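Local coordinates for protein phospholyase (Arthrobacter aurescens, PDB 5G4J) that probably breaks down phosphoethanolamine as a pyridoxal-phosphate-dependent phospholyase, although it belongs to the class-III aminotransferase family, at residues Tyr61-His66 / Lys412-Leu417; Phe217-Ser222 / Val253-Gly258; Leu247-Glu252 / Leu276-Lys281. All blocks are in the same frame, centred on the assembly; numbering follows the deposited sequence.

Contact 1 of 3, residues Tyr61-His66 / Lys412-Leu417; sequences YNNVPH and KMRPPL. With EXT ({5-hydroxy-6-methyl-4-[(E)-{[2-(phosphonooxy)ethyl]imino}methyl]pyridin-3-yl}methyl dihydrogen phosphate), chain C.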
# COMPACT_ATOMS: atom_id res chain seq x y z
N TYR A 61 4.31 -23.71 -1.98
CA TYR A 61 4.73 -22.44 -2.60
C TYR A 61 4.38 -21.16 -1.89
O TYR A 61 5.18 -20.23 -1.97
CB TYR A 61 4.20 -22.33 -4.08
CG TYR A 61 4.72 -21.02 -4.71
CD1 TYR A 61 6.07 -20.91 -5.04
CD2 TYR A 61 3.93 -19.88 -4.87
CE1 TYR A 61 6.61 -19.77 -5.55
CE2 TYR A 61 4.47 -18.67 -5.40
CZ TYR A 61 5.85 -18.62 -5.76
OH TYR A 61 6.63 -17.56 -6.32
N ASN A 62 3.22 -21.07 -1.23
CA ASN A 62 2.69 -19.83 -0.75
C ASN A 62 3.10 -19.46 0.63
O ASN A 62 2.79 -20.16 1.57
CB ASN A 62 1.19 -19.83 -0.92
CG ASN A 62 0.82 -19.78 -2.39
OD1 ASN A 62 1.02 -18.74 -3.06
ND2 ASN A 62 0.36 -20.88 -2.94
N ASN A 63 3.76 -18.32 0.74
CA ASN A 63 4.18 -17.81 2.03
C ASN A 63 3.27 -16.82 2.63
O ASN A 63 3.41 -16.53 3.81
CB ASN A 63 5.60 -17.27 1.96
CG ASN A 63 5.72 -16.02 1.14
OD1 ASN A 63 4.94 -15.76 0.25
ND2 ASN A 63 6.76 -15.27 1.44
N VAL A 64 2.35 -16.26 1.86
CA VAL A 64 1.39 -15.31 2.43
C VAL A 64 0.50 -15.93 3.52
O VAL A 64 0.38 -15.36 4.62
CB VAL A 64 0.59 -14.64 1.30
CG1 VAL A 64 -0.55 -13.83 1.86
CG2 VAL A 64 1.50 -13.76 0.48
N PRO A 65 -0.03 -17.15 3.33
CA PRO A 65 -0.76 -17.81 4.40
C PRO A 65 0.20 -18.50 5.33
O PRO A 65 0.28 -19.76 5.47
CB PRO A 65 -1.66 -18.80 3.65
CG PRO A 65 -0.94 -19.08 2.38
CD PRO A 65 -0.08 -17.91 2.06
N HIS A 66 0.97 -17.65 6.02
CA HIS A 66 2.05 -18.08 6.89
C HIS A 66 1.66 -19.12 7.92
O HIS A 66 2.40 -20.08 8.18
CB HIS A 66 2.52 -16.80 7.62
CG HIS A 66 3.74 -16.99 8.44
ND1 HIS A 66 4.94 -17.30 7.88
CD2 HIS A 66 3.96 -16.86 9.76
CE1 HIS A 66 5.85 -17.37 8.82
NE2 HIS A 66 5.28 -17.17 9.97
N LYS A 412 11.52 -23.49 -6.56
CA LYS A 412 11.31 -22.70 -5.35
C LYS A 412 10.16 -23.37 -4.54
O LYS A 412 9.02 -23.41 -5.01
CB LYS A 412 10.91 -21.26 -5.71
CG LYS A 412 10.11 -20.46 -4.64
CD LYS A 412 10.32 -18.95 -4.72
CE LYS A 412 9.19 -18.05 -5.10
NZ LYS A 412 9.61 -16.59 -4.88
N MET A 413 10.48 -23.84 -3.31
CA MET A 413 9.54 -24.48 -2.41
C MET A 413 9.55 -23.70 -1.13
O MET A 413 10.62 -23.39 -0.60
CB MET A 413 9.99 -25.89 -2.25
CG MET A 413 10.01 -26.44 -3.70
SD MET A 413 10.70 -28.09 -3.79
CE MET A 413 12.48 -27.79 -3.91
N ARG A 414 8.35 -23.26 -0.75
CA ARG A 414 8.20 -22.18 0.26
C ARG A 414 6.82 -22.29 0.80
O ARG A 414 6.00 -21.39 0.58
CB ARG A 414 8.46 -20.83 -0.38
CG ARG A 414 8.48 -19.62 0.55
CD ARG A 414 8.31 -18.33 -0.28
NE ARG A 414 7.14 -18.36 -1.10
CZ ARG A 414 6.80 -17.40 -1.97
NH1 ARG A 414 7.51 -16.26 -2.04
NH2 ARG A 414 5.74 -17.55 -2.75
N PRO A 415 6.55 -23.36 1.54
CA PRO A 415 5.13 -23.63 1.93
C PRO A 415 4.67 -22.79 3.11
O PRO A 415 5.51 -22.14 3.81
CB PRO A 415 5.16 -25.12 2.31
CG PRO A 415 6.55 -25.29 2.83
CD PRO A 415 7.44 -24.49 1.92
N PRO A 416 3.37 -22.77 3.38
CA PRO A 416 2.93 -22.27 4.70
C PRO A 416 3.75 -22.80 5.83
O PRO A 416 4.22 -23.98 5.78
CB PRO A 416 1.45 -22.65 4.75
CG PRO A 416 1.07 -22.85 3.32
CD PRO A 416 2.25 -23.20 2.53
N LEU A 417 4.01 -22.00 6.87
CA LEU A 417 4.89 -22.45 7.92
C LEU A 417 4.29 -23.56 8.88
O LEU A 417 4.93 -23.95 9.84
CB LEU A 417 5.43 -21.28 8.77
CG LEU A 417 6.94 -21.38 9.01
CD1 LEU A 417 7.78 -21.14 7.73
CD2 LEU A 417 7.40 -20.50 10.16
CAA EXT C . 8.08 -8.62 -2.96
CAB EXT C . 7.01 -9.18 -3.72
PAC EXT C . 4.21 -6.40 -2.23
OAD EXT C . 3.97 -7.08 -3.56
OAE EXT C . 3.39 -6.66 -1.10
OAF EXT C . 4.07 -4.92 -2.46
OAG EXT C . 5.64 -6.73 -1.83
CAH EXT C . 6.86 -6.42 -2.58
CAI EXT C . 7.99 -7.29 -2.42
NAJ EXT C . 10.29 -7.46 -1.54
CAK EXT C . 9.14 -6.77 -1.76
CAL EXT C . 10.38 -8.73 -2.06
CAM EXT C . 11.62 -9.43 -1.86
CAN EXT C . 9.31 -9.30 -2.78
OAO EXT C . 9.47 -10.58 -3.29
OAP EXT C . 7.67 -14.61 -4.13
PAQ EXT C . 6.26 -14.50 -4.80
OAR EXT C . 6.35 -15.04 -6.27
OAS EXT C . 5.12 -15.23 -4.09
OAT EXT C . 5.98 -12.84 -4.92
CAU EXT C . 6.41 -12.04 -6.01
CAV EXT C . 6.14 -10.61 -5.53
NAW EXT C . 7.16 -10.25 -4.49

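Contact 2 of 3, residues Phe217-Ser222 / Val253-Gly258; sequences FDPLFS and VQSGFG. With EXT ({5-hydroxy-6-methyl-4-[(E)-{[2-(phosphonooxy)ethyl]imino}methyl]pyridin-3-yl}methyl dihydrogen phosphate), chain C.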
# COMPACT_ATOMS: atom_id res chain seq x y z
N PHE A 217 18.62 -5.47 0.33
CA PHE A 217 18.76 -6.89 -0.10
C PHE A 217 17.76 -7.78 0.59
O PHE A 217 17.36 -7.52 1.73
CB PHE A 217 20.20 -7.40 0.20
CG PHE A 217 20.50 -7.63 1.69
CD1 PHE A 217 20.67 -6.59 2.58
CD2 PHE A 217 20.64 -8.92 2.19
CE1 PHE A 217 20.90 -6.80 3.94
CE2 PHE A 217 20.93 -9.12 3.56
CZ PHE A 217 21.03 -8.07 4.42
N ASP A 218 17.46 -8.87 -0.12
CA ASP A 218 16.72 -10.02 0.41
C ASP A 218 17.77 -11.00 0.95
O ASP A 218 18.53 -11.55 0.18
CB ASP A 218 15.86 -10.67 -0.68
CG ASP A 218 15.43 -12.14 -0.38
OD1 ASP A 218 15.44 -12.57 0.80
OD2 ASP A 218 15.14 -12.86 -1.37
N PRO A 219 17.79 -11.23 2.26
CA PRO A 219 18.85 -12.17 2.86
C PRO A 219 18.94 -13.59 2.22
O PRO A 219 20.04 -14.18 2.17
CB PRO A 219 18.37 -12.30 4.32
CG PRO A 219 17.74 -11.02 4.60
CD PRO A 219 16.93 -10.71 3.34
N LEU A 220 17.84 -14.09 1.68
CA LEU A 220 17.87 -15.39 1.01
C LEU A 220 18.33 -15.30 -0.45
O LEU A 220 18.56 -16.37 -1.06
CB LEU A 220 16.50 -16.07 1.07
CG LEU A 220 16.17 -16.73 2.40
CD1 LEU A 220 14.70 -17.09 2.46
CD2 LEU A 220 17.01 -18.03 2.59
N PHE A 221 18.37 -14.07 -1.02
CA PHE A 221 18.69 -13.88 -2.43
C PHE A 221 17.90 -14.88 -3.23
O PHE A 221 18.43 -15.56 -4.12
CB PHE A 221 20.25 -13.93 -2.65
CG PHE A 221 20.94 -12.81 -1.98
CD1 PHE A 221 20.95 -11.55 -2.60
CD2 PHE A 221 21.49 -12.96 -0.69
CE1 PHE A 221 21.56 -10.46 -1.98
CE2 PHE A 221 22.05 -11.90 -0.05
CZ PHE A 221 22.11 -10.64 -0.71
N SER A 222 16.60 -14.88 -2.97
CA SER A 222 15.69 -15.84 -3.59
C SER A 222 15.41 -15.59 -5.06
O SER A 222 15.57 -16.51 -5.88
CB SER A 222 14.37 -15.93 -2.77
OG SER A 222 13.71 -14.64 -2.64
N VAL A 253 10.60 -9.64 3.22
CA VAL A 253 9.33 -10.09 2.68
C VAL A 253 9.40 -11.61 2.37
O VAL A 253 8.43 -12.32 2.57
CB VAL A 253 8.94 -9.26 1.45
CG1 VAL A 253 7.85 -9.89 0.71
CG2 VAL A 253 8.59 -7.84 1.85
N GLN A 254 10.54 -12.10 1.92
CA GLN A 254 10.72 -13.52 1.64
C GLN A 254 11.35 -14.29 2.82
O GLN A 254 11.05 -15.52 2.95
CB GLN A 254 11.67 -13.74 0.43
CG GLN A 254 11.15 -13.17 -0.85
CD GLN A 254 9.97 -13.88 -1.40
OE1 GLN A 254 9.72 -15.02 -1.09
NE2 GLN A 254 9.16 -13.17 -2.19
N SER A 255 12.21 -13.68 3.63
CA SER A 255 12.99 -14.44 4.60
C SER A 255 12.44 -14.31 6.03
O SER A 255 12.99 -14.85 6.93
CB SER A 255 14.46 -14.01 4.50
OG SER A 255 14.60 -12.65 4.86
N GLY A 256 11.45 -13.47 6.22
CA GLY A 256 10.97 -13.10 7.54
C GLY A 256 10.00 -14.04 8.25
O GLY A 256 9.67 -15.10 7.74
N PHE A 257 9.65 -13.66 9.48
CA PHE A 257 8.71 -14.41 10.31
C PHE A 257 9.10 -15.89 10.51
O PHE A 257 8.26 -16.75 10.58
CB PHE A 257 7.28 -14.21 9.83
CG PHE A 257 6.82 -12.79 10.01
CD1 PHE A 257 7.19 -11.81 9.10
CD2 PHE A 257 6.12 -12.40 11.16
CE1 PHE A 257 6.81 -10.51 9.34
CE2 PHE A 257 5.78 -11.11 11.41
CZ PHE A 257 6.10 -10.16 10.49
N GLY A 258 10.40 -16.14 10.66
CA GLY A 258 10.85 -17.48 10.98
C GLY A 258 10.95 -18.46 9.85
O GLY A 258 11.27 -19.62 10.06
CAA EXT C . 8.08 -8.62 -2.96
CAB EXT C . 7.01 -9.18 -3.72
PAC EXT C . 4.21 -6.40 -2.23
OAD EXT C . 3.97 -7.08 -3.56
OAE EXT C . 3.39 -6.66 -1.10
OAF EXT C . 4.07 -4.92 -2.46
OAG EXT C . 5.64 -6.73 -1.83
CAH EXT C . 6.86 -6.42 -2.58
CAI EXT C . 7.99 -7.29 -2.42
NAJ EXT C . 10.29 -7.46 -1.54
CAK EXT C . 9.14 -6.77 -1.76
CAL EXT C . 10.38 -8.73 -2.06
CAM EXT C . 11.62 -9.43 -1.86
CAN EXT C . 9.31 -9.30 -2.78
OAO EXT C . 9.47 -10.58 -3.29
OAP EXT C . 7.67 -14.61 -4.13
PAQ EXT C . 6.26 -14.50 -4.80
OAR EXT C . 6.35 -15.04 -6.27
OAS EXT C . 5.12 -15.23 -4.09
OAT EXT C . 5.98 -12.84 -4.92
CAU EXT C . 6.41 -12.04 -6.01
CAV EXT C . 6.14 -10.61 -5.53
NAW EXT C . 7.16 -10.25 -4.49
O HOH W 1 13.24 -11.42 2.08

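Contact 3 of 3, residues Leu247-Glu252 / Leu276-Lys281; sequences LVISDE and LVTMGK. With EXT ({5-hydroxy-6-methyl-4-[(E)-{[2-(phosphonooxy)ethyl]imino}methyl]pyridin-3-yl}methyl dihydrogen phosphate), chain C.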
# COMPACT_ATOMS: atom_id res chain seq x y z
N LEU A 247 23.02 3.48 4.56
CA LEU A 247 22.33 2.60 5.48
C LEU A 247 22.12 1.27 4.81
O LEU A 247 22.21 1.13 3.58
CB LEU A 247 20.99 3.14 5.89
CG LEU A 247 20.98 4.59 6.45
CD1 LEU A 247 19.58 5.05 6.79
CD2 LEU A 247 21.80 4.61 7.70
N VAL A 248 21.84 0.29 5.65
CA VAL A 248 21.51 -1.07 5.19
C VAL A 248 20.06 -1.35 5.45
O VAL A 248 19.59 -1.21 6.58
CB VAL A 248 22.41 -2.15 5.89
CG1 VAL A 248 22.01 -3.53 5.40
CG2 VAL A 248 23.86 -1.92 5.58
N ILE A 249 19.35 -1.86 4.42
CA ILE A 249 17.96 -2.29 4.54
C ILE A 249 17.93 -3.81 4.28
O ILE A 249 18.26 -4.24 3.19
CB ILE A 249 16.97 -1.60 3.57
CG1 ILE A 249 17.05 -0.07 3.62
CG2 ILE A 249 15.55 -2.08 3.81
CD1 ILE A 249 16.34 0.61 2.46
N SER A 250 17.44 -4.58 5.27
CA SER A 250 17.09 -5.99 5.03
C SER A 250 15.62 -6.05 4.67
O SER A 250 14.74 -5.73 5.53
CB SER A 250 17.35 -6.84 6.23
OG SER A 250 17.06 -8.21 5.86
N ASP A 251 15.36 -6.51 3.44
CA ASP A 251 14.00 -6.76 2.94
C ASP A 251 13.67 -8.19 3.36
O ASP A 251 14.21 -9.12 2.83
CB ASP A 251 13.99 -6.59 1.43
CG ASP A 251 12.63 -6.89 0.81
OD1 ASP A 251 11.79 -7.56 1.44
OD2 ASP A 251 12.40 -6.43 -0.34
N GLU A 252 12.79 -8.29 4.32
CA GLU A 252 12.34 -9.54 4.92
C GLU A 252 11.05 -10.11 4.38
O GLU A 252 10.50 -11.05 4.97
CB GLU A 252 12.23 -9.36 6.46
CG GLU A 252 13.53 -9.10 7.10
CD GLU A 252 14.49 -10.30 7.22
OE1 GLU A 252 14.04 -11.49 7.14
OE2 GLU A 252 15.73 -10.06 7.33
N LEU A 276 17.34 -0.53 9.00
CA LEU A 276 16.00 -0.58 8.43
C LEU A 276 15.70 -1.99 8.07
O LEU A 276 16.48 -2.68 7.40
CB LEU A 276 15.92 0.30 7.24
CG LEU A 276 15.98 1.83 7.51
CD1 LEU A 276 16.47 2.58 6.28
CD2 LEU A 276 14.65 2.40 7.89
N VAL A 277 14.51 -2.46 8.49
CA VAL A 277 14.02 -3.80 8.15
C VAL A 277 12.62 -3.63 7.61
O VAL A 277 11.75 -3.04 8.24
CB VAL A 277 13.99 -4.74 9.37
CG1 VAL A 277 13.52 -6.12 8.97
CG2 VAL A 277 15.39 -4.79 9.95
N THR A 278 12.36 -4.18 6.42
CA THR A 278 11.04 -4.09 5.82
C THR A 278 10.40 -5.50 5.74
O THR A 278 11.09 -6.53 5.74
CB THR A 278 11.14 -3.48 4.45
OG1 THR A 278 11.95 -4.28 3.60
CG2 THR A 278 11.70 -2.06 4.47
N MET A 279 9.08 -5.53 5.66
CA MET A 279 8.33 -6.76 5.75
C MET A 279 6.98 -6.54 5.13
O MET A 279 6.52 -5.43 4.96
CB MET A 279 8.24 -7.23 7.22
CG MET A 279 7.58 -6.34 8.13
SD MET A 279 7.99 -6.77 9.88
CE MET A 279 9.63 -6.31 9.97
N GLY A 280 6.32 -7.62 4.81
CA GLY A 280 5.03 -7.54 4.13
C GLY A 280 4.45 -8.97 4.25
O GLY A 280 4.24 -9.45 5.35
N LYS A 281 4.36 -9.65 3.09
CA LYS A 281 3.71 -11.00 2.89
C LYS A 281 2.96 -11.70 4.03
O LYS A 281 1.80 -11.41 4.30
CB LYS A 281 4.61 -11.91 2.08
CG LYS A 281 4.61 -11.53 0.59
CD LYS A 281 5.71 -12.25 -0.19
CE LYS A 281 5.81 -11.76 -1.65
NZ LYS A 281 4.75 -12.02 -2.65
CAA EXT C . 8.08 -8.62 -2.96
CAB EXT C . 7.01 -9.18 -3.72
PAC EXT C . 4.21 -6.40 -2.23
OAD EXT C . 3.97 -7.08 -3.56
OAE EXT C . 3.39 -6.66 -1.10
OAF EXT C . 4.07 -4.92 -2.46
OAG EXT C . 5.64 -6.73 -1.83
CAH EXT C . 6.86 -6.42 -2.58
CAI EXT C . 7.99 -7.29 -2.42
NAJ EXT C . 10.29 -7.46 -1.54
CAK EXT C . 9.14 -6.77 -1.76
CAL EXT C . 10.38 -8.73 -2.06
CAM EXT C . 11.62 -9.43 -1.86
CAN EXT C . 9.31 -9.30 -2.78
OAO EXT C . 9.47 -10.58 -3.29
OAP EXT C . 7.67 -14.61 -4.13
PAQ EXT C . 6.26 -14.50 -4.80
OAR EXT C . 6.35 -15.04 -6.27
OAS EXT C . 5.12 -15.23 -4.09
OAT EXT C . 5.98 -12.84 -4.92
CAU EXT C . 6.41 -12.04 -6.01
CAV EXT C . 6.14 -10.61 -5.53
NAW EXT C . 7.16 -10.25 -4.49
O HOH W 2 7.83 -10.22 5.86

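Contact 1 of 3, residues Tyr61-His66 / Lys412-Leu417
R414 leaves the backbone extended and then folds at chi3 (55°), a kink that swings its guanidinium back over Y61 and N63, while Y61, its CG anti to the backbone N, holds its ring against that group. R414 CZ stands 4.3 Å from the Y61 ring centroid, a cation-pi contact in which NH2 reaches over the rim of one face, the planes standing 50° apart. The guanidinium also grips the Y61 backbone side-on: NE and NH2 both donate to Y61 O at 2.8 Å, from opposite faces of its carbonyl plane. N63 covers one guanidinium face with a nearly parallel amide, OD1 lying 3.3 Å above the centre. An arginine suits this place because every N-H then has a target: NH1 and NH2 reach EXT OAP and OAS at 2.7 Å each, and NH1 also meets the amide oxygen of Q254. K412, two residues earlier on strand 410-413, has the length to reach the same phosphate and donates from NZ to EXT OAP at 2.9 Å. Further along, L417 N donates to H66 O at 2.8 Å, and L417 CB sits over a face of the H66 imidazole as a CH-pi contact. Two cationic side chains converging on the substrate phosphate, one locked by backbone, amide and ring, are consistent with a buried pocket that suits an anionic phosphate and would probably allow it little freedom to shift.

Contact 2 of 3, residues Phe217-Ser222 / Val253-Gly258
L220 lays its CD1 against S255, 3.7 Å from CB, and beside it P219 sets its CD 3.4 Å from S255 OG. Serine fits here because it is small enough to sit under the turn and polar enough to use its hydroxyl, which bonds to E252. The turn itself, type I from D218 to F221, is organised by the D218 carboxylate. Its OD1 accepts from L220 N at 3.0 Å, an Asx turn, while OD2 takes both S222 N and S222 OG, the hydroxyl arriving at 2.6 Å nearly along the C-O bond. OD1 serves the other loop too: water 1 donates to D218 OD1 and accepts from Q254 N, each 2.8 Å long, so a single water links the D218 carboxylate to the backbone of the other loop. S222 OG also rests on the Q254 chain, 3.5 Å from CG. Bent at chi2 (-69°), Q254 turns its amide toward the ligand, its oxygen already engaged by R414, and NE2 donates to the ring hydroxyl oxygen EXT OAO and to the phosphate oxygen OAP, both at 2.8 Å. V253 packs its branched carbons against the pyridine ring, CB 3.7 Å from EXT NAJ. With both ends of its amide engaged, Q254 has its rotation fixed, and its N-H pair joins cofactor and substrate phosphate in one polar link, which would probably favour negative charge on the ring oxygen.

Contact 3 of 3, residues Leu247-Glu252 / Leu276-Lys281
The cofactor pocket lies at the carboxyl ends of parallel strands 247-251 and 276-279, which pair I249 with L276, S250 with V277 and D251 with T278. S250 bonds with both its backbone N and its backbone O, the N donating to L276 O in the carbonyl plane and the O accepting from T278 N, both at 3.0 Å. The ladder ends where E252 N meets T278 O at 2.8 Å, and water 2 carries the pairing on by bridging E252 O and G280 N. On the face packed on helix 120-135, I249 CG1 meets L276 CD1 at 3.8 Å, branched aliphatics filling the core between sheet and helix. Beyond them the T278 methyl touches I249 CG2, while its hydroxyl turns to N124. On the other face E252 bends at chi2 (-74°), laying CG 3.5 Å from V277 CG1, and its OE2 accepts from S250 OG, while OE1 bonds to S255. This is the large mixed sheet of the fold-type I pyridoxal-phosphate enzymes, in which an aspartate at a strand end faces the pyridine nitrogen. Here D251 OD2 lies 2.6 Å from EXT NAJ, steadied by H148 and N124, while OD1 takes V253 N. With an alanine in place of D251, the pyridine nitrogen would probably lose its acidic neighbour and H148 and V253 N an acceptor. K281, placed like the family's Schiff-base lysine, folds at chi4 and donates from NZ to EXT OAT at 2.7 Å, with T311 of the second subunit as a further partner.

Overall arrangement
All three contacts meet at the substrate phosphate of EXT: contact 1 through R414 and K412, contact 2 through Q254, which also holds the ring oxygen, and contact 3 through K281 on the ester oxygen OAT, while D251 faces the pyridine nitrogen. Contacts 2 and 3, centres about 9 Å apart, share a sheet: F217 O accepts from D251 N at 2.8 Å. Contact 1, its centre about 12 Å from that of contact 2, joins it where R414 NH1 meets Q254 OE1 at 2.7 Å. The centres of contacts 1 and 3 are about 19 Å apart, yet N63 and V64 pack on K281. G120 and S121, with R90 and T311 of the second subunit, add further bonds to EXT.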